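Local atomic coordinates of probable cobalt-precorrin-6B C(15)-methyltransferase (decarboxylating) (Methanothermobacter thermautotrophicus, PDB entry 1L3I), a protein that probably methylates C-15 of cobalt-precorrin-6B with S-adenosyl-L-methionine and then decarboxylates the C-12 side chain, giving cobalt-precorrin-7 on the anaerobic route to cobalamin. Residues 111-116 with 137-142. Residues are numbered along the deposited sequence; the frame is centred on the assembly and turned at random.
Sequences GELQEI and LETKFE
Leu113 reaches across from the first turn of helix 113-122 and lays one methyl, CD2, against the side of helix 137-149. Leu113 CD2 lies 3.8 Å from Glu142 CG and 4.0 Å from Thr139 CG2, meeting two residues about one turn apart; a branched hydrocarbon suits this buried place between the helices. Leu113 and Glu142 run past each other in opposite directions. Each has its CG anti to the backbone N, and the glutamate's bend at chi2 (57°) leaves CB and CG against CD2 and carries OE2 round to the Gln114 amide. Glutamate suits this margin because its methylenes pack like a hydrocarbon and its charged end stays at the partly exposed border. Thr139 meets the leucine with its apolar branch, the methyl. Gln114, polar and fit for the partly exposed side, is extended beyond CG and brings NE2 to 3.9 Å from Glu142 OE2, too far for a hydrogen bond; amide and carboxylate planes are 68° apart.

Glu112, the N-cap residue of the first helix, makes a weak hydrogen bond through OE1 to N6 of the bound S-adenosyl-L-homocysteine. Ile116 packs on helix 91-95, and Thr139 on strand 128-134, which separates the two helices in the chain. The helices thus lie between the cofactor pocket of the Rossmann-type fold, where 113-122 starts, and the subunit interface, where Phe141 stacks on Phe141 of the second subunit.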
loop_
_atom_site.group_PDB
_atom_site.type_symbol
_atom_site.label_atom_id
_atom_site.label_comp_id
_atom_site.label_asym_id
_atom_site.label_seq_id
_atom_site.Cartn_x
_atom_site.Cartn_y
_atom_site.Cartn_z
ATOM N N GLY A 111 -13.977 16.060 -16.360
ATOM C CA GLY A 111 -13.733 17.485 -16.314
ATOM C C GLY A 111 -14.870 18.287 -15.724
ATOM O O GLY A 111 -14.684 19.443 -15.375
ATOM N N GLU A 112 -16.026 17.659 -15.546
ATOM C CA GLU A 112 -17.200 18.348 -15.007
ATOM C C GLU A 112 -17.573 17.924 -13.589
ATOM O O GLU A 112 -18.728 18.048 -13.193
ATOM C CB GLU A 112 -18.398 18.113 -15.932
ATOM C CG GLU A 112 -18.115 18.458 -17.381
ATOM C CD GLU A 112 -19.181 17.954 -18.325
ATOM O OE1 GLU A 112 -19.891 16.990 -17.970
ATOM O OE2 GLU A 112 -19.293 18.519 -19.433
ATOM N N LEU A 113 -16.590 17.476 -12.813
ATOM C CA LEU A 113 -16.860 17.012 -11.454
ATOM C C LEU A 113 -17.640 18.005 -10.598
ATOM O O LEU A 113 -18.677 17.673 -10.009
ATOM C CB LEU A 113 -15.564 16.626 -10.735
ATOM C CG LEU A 113 -15.790 16.113 -9.315
ATOM C CD1 LEU A 113 -16.568 14.799 -9.325
ATOM C CD2 LEU A 113 -14.455 15.961 -8.623
ATOM N N GLN A 114 -17.132 19.228 -10.544
ATOM C CA GLN A 114 -17.747 20.290 -9.756
ATOM C C GLN A 114 -19.218 20.496 -10.110
ATOM O O GLN A 114 -20.075 20.552 -9.227
ATOM C CB GLN A 114 -16.966 21.574 -9.972
ATOM C CG GLN A 114 -17.414 22.726 -9.122
ATOM C CD GLN A 114 -16.559 23.942 -9.362
ATOM O OE1 GLN A 114 -16.662 24.596 -10.412
ATOM N NE2 GLN A 114 -15.690 24.249 -8.402
ATOM N N GLU A 115 -19.496 20.579 -11.407
ATOM C CA GLU A 115 -20.854 20.780 -11.916
ATOM C C GLU A 115 -21.751 19.606 -11.534
ATOM O O GLU A 115 -22.872 19.799 -11.056
ATOM C CB GLU A 115 -20.802 20.916 -13.438
ATOM C CG GLU A 115 -22.113 21.237 -14.104
ATOM C CD GLU A 115 -21.985 21.363 -15.619
ATOM O OE1 GLU A 115 -20.852 21.227 -16.150
ATOM O OE2 GLU A 115 -23.026 21.603 -16.280
ATOM N N ILE A 116 -21.246 18.395 -11.792
ATOM C CA ILE A 116 -21.917 17.130 -11.515
ATOM C C ILE A 116 -22.280 17.056 -10.043
ATOM O O ILE A 116 -23.405 16.697 -9.703
ATOM C CB ILE A 116 -20.988 15.937 -11.874
ATOM C CG1 ILE A 116 -20.832 15.829 -13.387
ATOM C CG2 ILE A 116 -21.515 14.617 -11.302
ATOM C CD1 ILE A 116 -19.796 14.798 -13.797
ATOM N N LEU A 137 -5.181 12.100 -9.039
ATOM C CA LEU A 137 -4.818 12.875 -7.861
ATOM C C LEU A 137 -5.664 14.165 -7.755
ATOM O O LEU A 137 -6.124 14.537 -6.675
ATOM C CB LEU A 137 -3.319 13.222 -7.924
ATOM C CG LEU A 137 -2.740 14.325 -7.034
ATOM C CD1 LEU A 137 -2.954 14.034 -5.542
ATOM C CD2 LEU A 137 -1.269 14.467 -7.353
ATOM N N GLU A 138 -5.904 14.799 -8.892
ATOM C CA GLU A 138 -6.658 16.036 -8.944
ATOM C C GLU A 138 -8.089 15.824 -8.496
ATOM O O GLU A 138 -8.636 16.623 -7.733
ATOM C CB GLU A 138 -6.633 16.615 -10.349
ATOM C CG GLU A 138 -5.234 16.981 -10.857
ATOM C CD GLU A 138 -4.418 15.781 -11.340
ATOM O OE1 GLU A 138 -4.953 14.663 -11.453
ATOM O OE2 GLU A 138 -3.225 15.966 -11.629
ATOM N N THR A 139 -8.674 14.717 -8.930
ATOM C CA THR A 139 -10.038 14.385 -8.568
ATOM C C THR A 139 -10.187 14.194 -7.051
ATOM O O THR A 139 -11.200 14.569 -6.492
ATOM C CB THR A 139 -10.486 13.108 -9.291
ATOM O OG1 THR A 139 -10.186 13.239 -10.688
ATOM C CG2 THR A 139 -11.963 12.864 -9.109
ATOM N N LYS A 140 -9.174 13.623 -6.401
ATOM C CA LYS A 140 -9.244 13.392 -4.951
ATOM C C LYS A 140 -9.338 14.729 -4.229
ATOM O O LYS A 140 -10.153 14.906 -3.324
ATOM C CB LYS A 140 -8.015 12.606 -4.454
ATOM C CG LYS A 140 -7.966 11.172 -4.929
ATOM C CD LYS A 140 -6.622 10.522 -4.636
ATOM C CE LYS A 140 -6.437 9.277 -5.511
ATOM N NZ LYS A 140 -5.061 8.726 -5.439
ATOM N N PHE A 141 -8.508 15.676 -4.649
ATOM C CA PHE A 141 -8.491 17.001 -4.061
ATOM C C PHE A 141 -9.799 17.719 -4.387
ATOM O O PHE A 141 -10.477 18.233 -3.498
ATOM C CB PHE A 141 -7.325 17.801 -4.629
ATOM C CG PHE A 141 -7.252 19.208 -4.111
ATOM C CD1 PHE A 141 -6.662 19.478 -2.874
ATOM C CD2 PHE A 141 -7.775 20.272 -4.858
ATOM C CE1 PHE A 141 -6.593 20.778 -2.387
ATOM C CE2 PHE A 141 -7.711 21.582 -4.382
ATOM C CZ PHE A 141 -7.119 21.840 -3.146
ATOM N N GLU A 142 -10.153 17.735 -5.668
ATOM C CA GLU A 142 -11.366 18.387 -6.160
ATOM C C GLU A 142 -12.647 17.913 -5.472
ATOM O O GLU A 142 -13.432 18.740 -5.022
ATOM C CB GLU A 142 -11.474 18.220 -7.686
ATOM C CG GLU A 142 -12.425 19.203 -8.342
ATOM C CD GLU A 142 -12.039 20.660 -8.046
ATOM O OE1 GLU A 142 -10.821 20.956 -7.901
ATOM O OE2 GLU A 142 -12.962 21.507 -7.955
#